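PDB 5W5P: tail fiber protein from Acinetobacter phage AM24, which probably recognises, and may depolymerise, the capsular polysaccharide of Acinetobacter baumannii, acting as the trimeric tailspike of the phage. Local coordinates for residues S36-L45 against Q55-N64; I274-V284 against G294-G302. All coordinates share one frame; numbering follows the deposited sequence.

Interaction 1 and interaction 2 lie in series along an elongated trimeric tailspike, their centres about 50 Å and their nearest atoms about 35 Å apart, so neither touches the other. Residues 36-45 and 55-64 bring a helix start onto strand 56-59, outermost in its sheet within the chain, near the N-terminus and about 53 Å from the chain centre; the side chain of Asn64 is about 4 Å from a bound zinc ion. Residues 274-284 and 294-302 sit about 14 Å from the chain centre, in the beta-helical body. One contact sets a loop and helix start against a strand, the other joins successive turns of the beta-helix, yet both touch the third subunit.

Interaction 1. Residues S36-L45 against Q55-N64; sequences SLKLKTFDDL and QTVYVGQRSN
Leu39 O accepts a hydrogen bond from Gly60 N (3.0 Å), where the loop leading into helix 42-46 runs beside the segment 55-64. That helix opens with a capping box: Thr41 is the N-cap, its OG1 weakly held by Asp44 N, while Asp44 OD2 takes the N-H groups of both Lys40 and Thr41, using its anti lone pair for Lys40. The next peptide groups are paired across the contact. Gln61 N forms a hydrogen bond with Lys40 O at 2.7 Å, and Phe42 N gives a straight bond to Arg62 O (2.8 Å, 164°). Two waters share Ser36 O; one also accepts from Tyr58 N, the other joins Leu39 N to Tyr58 O. Leu39 CD1 and Leu45 CD1 both pack on Val57 CG2, short branched chains suited to a buried position; Trp98 of strand 97-100 touches Leu45 and Val57. Arg62 lays CG over the Phe42 ring, 3.8 Å from its centroid, while its guanidinium is held by Asp86 and Trp110 O. Lys40 is long enough to run beside Gln61, whose amide is fixed by a bond from NE2 to Ser63 O (2.8 Å); it bends at its last torsion (chi4 -137°) and sets NZ 2.8 Å from Asn64 OD1.

Interaction 2. Residues I274-V284 against G294-G302; sequences IDSKRGFNVTV and GGVYLDGDG
In Leu298, chi1 -60° sets CG beside the backbone N, and with CD1 continuing the chain (chi2 163°), the side branch CD2 rests on Ile274 CG2, 3.8 Å away, and on Ser276 CB. Ile274 presents that methyl because CG2 itself stands anti to the backbone N. Branched aliphatics suit this buried interior, where Val257 also touches Ile274 and Leu298. From the strand beyond the corner at Phe280 and Asn281, Val284 CG2 meets Val296 CG2 tip to tip at 3.7 Å. The backbones of 274-276 and 294-298 run parallel, 29° apart, as neighbouring rungs of a right-handed beta-helix of the kind found in phage tailspikes. Tyr297 lies astride the pairing: its N donates to Ile274 O (3.0 Å), and its O accepts from Ser276 N (3.1 Å). On the outward face Asp275 pairs with Arg244, and Tyr297 OH bonds Asp345. Past the strands, Gly300 N bonds Lys277 O at 2.9 Å; with no side chain, Gly300 lets the backbones come close, its CA 4.2 Å from Lys277 CA. A water links the same carbonyl to Gly302 N. Lys277 is long enough to bend round to Asp299: NZ forms a salt bridge with OD1, the hydrogen bond within it long and weak at 3.3 Å, while Asp299 OD2 is paired with Lys324.

Interaction 1. Residues S36-L45 against Q55-N64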
loop_
_atom_site.group_PDB
_atom_site.type_symbol
_atom_site.label_atom_id
_atom_site.label_comp_id
_atom_site.label_asym_id
_atom_site.label_seq_id
_atom_site.Cartn_x
_atom_site.Cartn_y
_atom_site.Cartn_z
ATOM N N SER A 36 25.378 -3.373 -54.637
ATOM C CA SER A 36 25.121 -2.985 -53.255
ATOM C C SER A 36 23.633 -2.917 -52.924
ATOM O O SER A 36 23.285 -2.795 -51.745
ATOM C CB SER A 36 25.784 -1.642 -52.948
ATOM O OG SER A 36 25.491 -0.690 -53.947
ATOM N N LEU A 37 22.758 -2.996 -53.922
ATOM C CA LEU A 37 21.319 -3.072 -53.721
ATOM C C LEU A 37 20.790 -4.495 -53.820
ATOM O O LEU A 37 19.572 -4.697 -53.766
ATOM C CB LEU A 37 20.593 -2.189 -54.745
ATOM C CG LEU A 37 21.221 -0.832 -55.068
ATOM C CD1 LEU A 37 20.480 -0.161 -56.207
ATOM C CD2 LEU A 37 21.225 0.056 -53.826
ATOM N N LYS A 38 21.676 -5.482 -53.982
ATOM C CA LYS A 38 21.291 -6.878 -54.157
ATOM C C LYS A 38 21.782 -7.757 -53.012
ATOM O O LYS A 38 21.858 -8.981 -53.170
ATOM C CB LYS A 38 21.824 -7.419 -55.485
ATOM C CG LYS A 38 21.563 -6.536 -56.692
ATOM C CD LYS A 38 22.313 -7.070 -57.901
ATOM C CE LYS A 38 21.683 -6.613 -59.199
ATOM N NZ LYS A 38 22.246 -7.349 -60.366
ATOM N N LEU A 39 22.120 -7.163 -51.867
ATOM C CA LEU A 39 22.677 -7.894 -50.730
ATOM C C LEU A 39 21.529 -8.459 -49.901
ATOM O O LEU A 39 21.006 -7.814 -48.989
ATOM C CB LEU A 39 23.574 -6.986 -49.899
ATOM C CG LEU A 39 24.724 -6.331 -50.656
ATOM C CD1 LEU A 39 25.491 -5.393 -49.750
ATOM C CD2 LEU A 39 25.647 -7.396 -51.227
ATOM N N LYS A 40 21.135 -9.688 -50.220
ATOM C CA LYS A 40 19.988 -10.303 -49.566
ATOM C C LYS A 40 20.363 -10.988 -48.255
ATOM O O LYS A 40 19.658 -10.835 -47.253
ATOM C CB LYS A 40 19.317 -11.302 -50.515
ATOM C CG LYS A 40 18.301 -12.198 -49.837
ATOM C CD LYS A 40 17.691 -13.187 -50.801
ATOM C CE LYS A 40 16.361 -13.715 -50.275
ATOM N NZ LYS A 40 16.244 -15.191 -50.489
ATOM N N THR A 41 21.472 -11.726 -48.240
ATOM C CA THR A 41 21.870 -12.541 -47.098
ATOM C C THR A 41 23.220 -12.084 -46.554
ATOM O O THR A 41 23.907 -11.246 -47.140
ATOM C CB THR A 41 21.942 -14.024 -47.484
ATOM O OG1 THR A 41 23.039 -14.228 -48.385
ATOM C CG2 THR A 41 20.649 -14.467 -48.159
ATOM N N PHE A 42 23.593 -12.653 -45.402
ATOM C CA PHE A 42 24.894 -12.365 -44.805
ATOM C C PHE A 42 26.031 -12.798 -45.717
ATOM O O PHE A 42 27.078 -12.144 -45.758
ATOM C CB PHE A 42 25.025 -13.067 -43.449
ATOM C CG PHE A 42 24.480 -12.281 -42.283
ATOM C CD1 PHE A 42 23.527 -11.291 -42.468
ATOM C CD2 PHE A 42 24.918 -12.552 -40.994
ATOM C CE1 PHE A 42 23.026 -10.583 -41.386
ATOM C CE2 PHE A 42 24.423 -11.846 -39.908
ATOM C CZ PHE A 42 23.477 -10.859 -40.105
ATOM N N ASP A 43 25.851 -13.902 -46.446
ATOM C CA ASP A 43 26.888 -14.357 -47.366
ATOM C C ASP A 43 27.111 -13.361 -48.498
ATOM O O ASP A 43 28.247 -13.193 -48.960
ATOM C CB ASP A 43 26.528 -15.734 -47.927
ATOM C CG ASP A 43 27.687 -16.388 -48.658
ATOM O OD1 ASP A 43 28.730 -16.642 -48.016
ATOM O OD2 ASP A 43 27.560 -16.650 -49.877
ATOM N N ASP A 44 26.049 -12.692 -48.955
ATOM C CA ASP A 44 26.212 -11.677 -49.990
ATOM C C ASP A 44 27.047 -10.504 -49.499
ATOM O O ASP A 44 27.813 -9.926 -50.276
ATOM C CB ASP A 44 24.847 -11.186 -50.467
ATOM C CG ASP A 44 24.048 -12.270 -51.152
ATOM O OD1 ASP A 44 24.663 -13.228 -51.668
ATOM O OD2 ASP A 44 22.804 -12.163 -51.174
ATOM N N LEU A 45 26.916 -10.131 -48.224
ATOM C CA LEU A 45 27.731 -9.040 -47.700
ATOM C C LEU A 45 29.193 -9.452 -47.588
ATOM O O LEU A 45 30.084 -8.706 -48.009
ATOM C CB LEU A 45 27.195 -8.581 -46.347
ATOM C CG LEU A 45 27.979 -7.450 -45.678
ATOM C CD1 LEU A 45 27.782 -6.131 -46.414
ATOM C CD2 LEU A 45 27.574 -7.313 -44.222
ATOM N N GLN A 55 31.046 3.178 -46.470
ATOM C CA GLN A 55 29.776 2.977 -47.152
ATOM C C GLN A 55 28.817 2.214 -46.249
ATOM O O GLN A 55 29.214 1.292 -45.535
ATOM C CB GLN A 55 29.994 2.214 -48.462
ATOM C CG GLN A 55 28.729 1.974 -49.279
ATOM C CD GLN A 55 28.929 0.951 -50.383
ATOM O OE1 GLN A 55 29.909 0.210 -50.385
ATOM N NE2 GLN A 55 27.998 0.909 -51.331
ATOM N N THR A 56 27.549 2.611 -46.271
ATOM C CA THR A 56 26.494 1.884 -45.576
ATOM C C THR A 56 25.627 1.182 -46.611
ATOM O O THR A 56 25.113 1.823 -47.535
ATOM C CB THR A 56 25.645 2.808 -44.703
ATOM O OG1 THR A 56 26.493 3.590 -43.853
ATOM C CG2 THR A 56 24.705 1.981 -43.834
ATOM N N VAL A 57 25.481 -0.133 -46.458
ATOM C CA VAL A 57 24.622 -0.945 -47.305
ATOM C C VAL A 57 23.611 -1.656 -46.418
ATOM O O VAL A 57 23.794 -1.797 -45.206
ATOM C CB VAL A 57 25.419 -1.968 -48.141
ATOM C CG1 VAL A 57 26.373 -1.256 -49.086
ATOM C CG2 VAL A 57 26.173 -2.922 -47.228
ATOM N N TYR A 58 22.534 -2.117 -47.038
ATOM C CA TYR A 58 21.481 -2.834 -46.335
ATOM C C TYR A 58 21.543 -4.313 -46.691
ATOM O O TYR A 58 21.546 -4.671 -47.873
ATOM C CB TYR A 58 20.105 -2.263 -46.680
ATOM C CG TYR A 58 18.973 -3.063 -46.091
ATOM C CD1 TYR A 58 18.269 -3.971 -46.865
ATOM C CD2 TYR A 58 18.620 -2.927 -44.752
ATOM C CE1 TYR A 58 17.246 -4.715 -46.334
ATOM C CE2 TYR A 58 17.589 -3.673 -44.210
ATOM C CZ TYR A 58 16.907 -4.564 -45.008
ATOM O OH TYR A 58 15.877 -5.316 -44.492
ATOM N N VAL A 59 21.603 -5.166 -45.670
ATOM C CA VAL A 59 21.517 -6.612 -45.845
ATOM C C VAL A 59 20.104 -7.047 -45.484
ATOM O O VAL A 59 19.597 -6.706 -44.406
ATOM C CB VAL A 59 22.561 -7.347 -44.987
ATOM C CG1 VAL A 59 22.556 -8.832 -45.307
ATOM C CG2 VAL A 59 23.944 -6.755 -45.211
ATOM N N GLY A 60 19.472 -7.807 -46.378
ATOM C CA GLY A 60 18.053 -8.091 -46.225
ATOM C C GLY A 60 17.744 -9.040 -45.080
ATOM O O GLY A 60 16.772 -8.844 -44.349
ATOM N N GLN A 61 18.547 -10.086 -44.925
ATOM C CA GLN A 61 18.300 -11.131 -43.937
ATOM C C GLN A 61 19.599 -11.908 -43.729
ATOM O O GLN A 61 20.642 -11.571 -44.302
ATOM C CB GLN A 61 17.143 -12.041 -44.370
ATOM C CG GLN A 61 17.324 -12.688 -45.737
ATOM C CD GLN A 61 16.010 -13.119 -46.364
ATOM O OE1 GLN A 61 15.050 -12.349 -46.419
ATOM N NE2 GLN A 61 15.959 -14.361 -46.832
ATOM N N ARG A 62 19.541 -12.950 -42.896
ATOM C CA ARG A 62 20.749 -13.694 -42.552
ATOM C C ARG A 62 21.097 -14.712 -43.627
ATOM O O ARG A 62 22.236 -14.758 -44.100
ATOM C CB ARG A 62 20.580 -14.388 -41.198
ATOM C CG ARG A 62 20.939 -13.528 -40.001
ATOM C CD ARG A 62 20.844 -14.313 -38.695
ATOM N NE ARG A 62 21.669 -15.521 -38.719
ATOM C CZ ARG A 62 22.921 -15.581 -38.275
ATOM N NH1 ARG A 62 23.498 -14.500 -37.765
ATOM N NH2 ARG A 62 23.594 -16.721 -38.337
ATOM N N SER A 63 20.127 -15.537 -44.013
ATOM C CA SER A 63 20.273 -16.485 -45.104
ATOM C C SER A 63 18.962 -16.544 -45.880
ATOM O O SER A 63 17.976 -15.887 -45.537
ATOM C CB SER A 63 20.653 -17.875 -44.591
ATOM O OG SER A 63 19.592 -18.445 -43.840
ATOM N N ASN A 64 18.959 -17.350 -46.944
ATOM C CA ASN A 64 17.745 -17.523 -47.740
ATOM C C ASN A 64 16.632 -18.213 -46.960
ATOM O O ASN A 64 15.455 -18.087 -47.334
ATOM C CB ASN A 64 18.020 -18.314 -49.019
ATOM C CG ASN A 64 18.983 -17.613 -49.958
ATOM O OD1 ASN A 64 18.750 -16.468 -50.372
ATOM N ND2 ASN A 64 20.056 -18.292 -50.312
HETATM O O HOH W 1 22.341 -1.171 -49.910
HETATM O O HOH W 2 21.437 -4.753 -50.663
#

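Interaction 2. Residues I274-V284 against G294-G302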
loop_
_atom_site.group_PDB
_atom_site.type_symbol
_atom_site.label_atom_id
_atom_site.label_comp_id
_atom_site.label_asym_id
_atom_site.label_seq_id
_atom_site.Cartn_x
_atom_site.Cartn_y
_atom_site.Cartn_z
ATOM N N ILE A 274 7.475 -17.894 -6.645
ATOM C CA ILE A 274 8.820 -17.963 -6.092
ATOM C C ILE A 274 8.983 -19.327 -5.437
ATOM O O ILE A 274 8.110 -19.767 -4.681
ATOM C CB ILE A 274 9.085 -16.836 -5.074
ATOM C CG1 ILE A 274 8.982 -15.469 -5.753
ATOM C CG2 ILE A 274 10.448 -17.015 -4.421
ATOM C CD1 ILE A 274 9.329 -14.311 -4.836
ATOM N N ASP A 275 10.090 -20.000 -5.736
ATOM C CA ASP A 275 10.364 -21.342 -5.226
ATOM C C ASP A 275 11.723 -21.322 -4.530
ATOM O O ASP A 275 12.761 -21.418 -5.192
ATOM C CB ASP A 275 10.327 -22.363 -6.359
ATOM C CG ASP A 275 10.503 -23.782 -5.871
ATOM O OD1 ASP A 275 10.995 -24.625 -6.653
ATOM O OD2 ASP A 275 10.145 -24.055 -4.708
ATOM N N SER A 276 11.719 -21.200 -3.206
ATOM C CA SER A 276 12.961 -21.188 -2.438
ATOM C C SER A 276 12.637 -21.512 -0.977
ATOM O O SER A 276 11.557 -22.027 -0.668
ATOM C CB SER A 276 13.677 -19.838 -2.605
ATOM O OG SER A 276 14.973 -19.890 -2.044
ATOM N N LYS A 277 13.578 -21.217 -0.080
ATOM C CA LYS A 277 13.398 -21.452 1.346
ATOM C C LYS A 277 13.656 -20.220 2.199
ATOM O O LYS A 277 13.395 -20.262 3.405
ATOM C CB LYS A 277 14.320 -22.585 1.825
ATOM C CG LYS A 277 14.040 -23.936 1.177
ATOM C CD LYS A 277 12.669 -24.451 1.584
ATOM C CE LYS A 277 12.477 -25.911 1.219
ATOM N NZ LYS A 277 11.235 -26.446 1.844
ATOM N N ARG A 278 14.145 -19.129 1.619
ATOM C CA ARG A 278 14.531 -17.952 2.378
ATOM C C ARG A 278 14.417 -16.744 1.458
ATOM O O ARG A 278 14.584 -16.866 0.240
ATOM C CB ARG A 278 15.953 -18.111 2.942
ATOM C CG ARG A 278 16.451 -16.939 3.768
ATOM C CD ARG A 278 16.587 -17.325 5.232
ATOM N NE ARG A 278 17.267 -16.319 6.044
ATOM C CZ ARG A 278 16.787 -15.111 6.331
ATOM N NH1 ARG A 278 17.502 -14.286 7.090
ATOM N NH2 ARG A 278 15.600 -14.724 5.879
ATOM N N GLY A 279 14.113 -15.590 2.040
ATOM C CA GLY A 279 13.895 -14.393 1.248
ATOM C C GLY A 279 14.301 -13.146 1.995
ATOM O O GLY A 279 14.244 -13.090 3.226
ATOM N N PHE A 280 14.720 -12.134 1.236
ATOM C CA PHE A 280 15.013 -10.803 1.758
ATOM C C PHE A 280 14.350 -9.787 0.844
ATOM O O PHE A 280 14.592 -9.797 -0.365
ATOM C CB PHE A 280 16.524 -10.528 1.824
ATOM C CG PHE A 280 17.298 -11.502 2.669
ATOM C CD1 PHE A 280 17.760 -12.698 2.128
ATOM C CD2 PHE A 280 17.597 -11.211 3.995
ATOM C CE1 PHE A 280 18.486 -13.595 2.898
ATOM C CE2 PHE A 280 18.326 -12.105 4.770
ATOM C CZ PHE A 280 18.769 -13.297 4.221
ATOM N N ASN A 281 13.520 -8.917 1.413
ATOM C CA ASN A 281 12.950 -7.773 0.702
ATOM C C ASN A 281 12.236 -8.225 -0.574
ATOM O O ASN A 281 12.640 -7.940 -1.697
ATOM C CB ASN A 281 14.044 -6.745 0.403
ATOM C CG ASN A 281 13.515 -5.527 -0.319
ATOM O OD1 ASN A 281 12.491 -4.956 0.059
ATOM N ND2 ASN A 281 14.214 -5.122 -1.378
ATOM N N VAL A 282 11.148 -8.951 -0.356
ATOM C CA VAL A 282 10.405 -9.619 -1.415
ATOM C C VAL A 282 9.091 -8.877 -1.612
ATOM O O VAL A 282 8.428 -8.502 -0.640
ATOM C CB VAL A 282 10.162 -11.102 -1.072
ATOM C CG1 VAL A 282 9.161 -11.738 -2.043
ATOM C CG2 VAL A 282 11.483 -11.858 -1.045
ATOM N N THR A 283 8.731 -8.634 -2.873
ATOM C CA THR A 283 7.489 -7.953 -3.216
ATOM C C THR A 283 6.777 -8.738 -4.306
ATOM O O THR A 283 7.376 -9.040 -5.345
ATOM C CB THR A 283 7.741 -6.516 -3.689
ATOM O OG1 THR A 283 8.594 -5.842 -2.753
ATOM C CG2 THR A 283 6.424 -5.766 -3.806
ATOM N N VAL A 284 5.513 -9.086 -4.060
ATOM C CA VAL A 284 4.689 -9.731 -5.076
ATOM C C VAL A 284 3.311 -9.082 -5.045
ATOM O O VAL A 284 2.425 -9.520 -4.303
ATOM C CB VAL A 284 4.606 -11.255 -4.853
ATOM C CG1 VAL A 284 3.743 -11.895 -5.921
ATOM C CG2 VAL A 284 6.003 -11.887 -4.834
ATOM N N GLY A 294 0.475 -22.505 -7.270
ATOM C CA GLY A 294 1.232 -22.112 -6.098
ATOM C C GLY A 294 1.815 -20.722 -6.242
ATOM O O GLY A 294 2.161 -20.301 -7.351
ATOM N N GLY A 295 1.923 -19.997 -5.131
ATOM C CA GLY A 295 2.462 -18.650 -5.167
ATOM C C GLY A 295 3.854 -18.527 -4.584
ATOM O O GLY A 295 4.802 -19.131 -5.092
ATOM N N VAL A 296 3.988 -17.754 -3.509
ATOM C CA VAL A 296 5.284 -17.473 -2.900
ATOM C C VAL A 296 5.581 -18.561 -1.878
ATOM O O VAL A 296 4.989 -18.589 -0.799
ATOM C CB VAL A 296 5.310 -16.088 -2.244
ATOM C CG1 VAL A 296 6.718 -15.755 -1.781
ATOM C CG2 VAL A 296 4.793 -15.039 -3.211
ATOM N N TYR A 297 6.505 -19.455 -2.211
ATOM C CA TYR A 297 6.952 -20.501 -1.299
ATOM C C TYR A 297 8.333 -20.114 -0.780
ATOM O O TYR A 297 9.313 -20.118 -1.537
ATOM C CB TYR A 297 6.990 -21.858 -1.995
ATOM C CG TYR A 297 5.673 -22.606 -2.024
ATOM C CD1 TYR A 297 4.521 -22.019 -2.541
ATOM C CD2 TYR A 297 5.586 -23.913 -1.552
ATOM C CE1 TYR A 297 3.316 -22.713 -2.583
ATOM C CE2 TYR A 297 4.393 -24.612 -1.589
ATOM C CZ TYR A 297 3.262 -24.008 -2.105
ATOM O OH TYR A 297 2.078 -24.710 -2.142
ATOM N N LEU A 298 8.404 -19.758 0.512
ATOM C CA LEU A 298 9.657 -19.467 1.205
ATOM C C LEU A 298 9.531 -20.064 2.608
ATOM O O LEU A 298 9.432 -19.359 3.609
ATOM C CB LEU A 298 9.946 -17.963 1.255
ATOM C CG LEU A 298 10.081 -17.200 -0.067
ATOM C CD1 LEU A 298 9.959 -15.693 0.160
ATOM C CD2 LEU A 298 11.396 -17.541 -0.764
ATOM N N ASP A 299 9.523 -21.396 2.686
ATOM C CA ASP A 299 9.145 -22.108 3.903
ATOM C C ASP A 299 10.322 -22.827 4.564
ATOM O O ASP A 299 10.172 -23.927 5.100
ATOM C CB ASP A 299 8.016 -23.095 3.615
ATOM C CG ASP A 299 8.307 -23.995 2.426
ATOM O OD1 ASP A 299 9.322 -23.772 1.728
ATOM O OD2 ASP A 299 7.518 -24.938 2.198
ATOM N N GLY A 300 11.500 -22.210 4.549
ATOM C CA GLY A 300 12.627 -22.742 5.287
ATOM C C GLY A 300 12.467 -22.553 6.787
ATOM O O GLY A 300 11.579 -21.855 7.275
ATOM N N ASP A 301 13.368 -23.193 7.536
ATOM C CA ASP A 301 13.301 -23.209 8.991
ATOM C C ASP A 301 14.073 -22.063 9.641
ATOM O O ASP A 301 14.334 -22.114 10.848
ATOM C CB ASP A 301 13.813 -24.551 9.525
ATOM C CG ASP A 301 12.836 -25.683 9.289
ATOM O OD1 ASP A 301 11.657 -25.392 9.011
ATOM O OD2 ASP A 301 13.238 -26.860 9.383
ATOM N N GLY A 302 14.438 -21.035 8.879
ATOM C CA GLY A 302 15.248 -19.961 9.415
ATOM C C GLY A 302 14.520 -19.129 10.456
ATOM O O GLY A 302 13.301 -19.188 10.622
HETATM O O HOH W 3 14.667 -20.300 6.020
#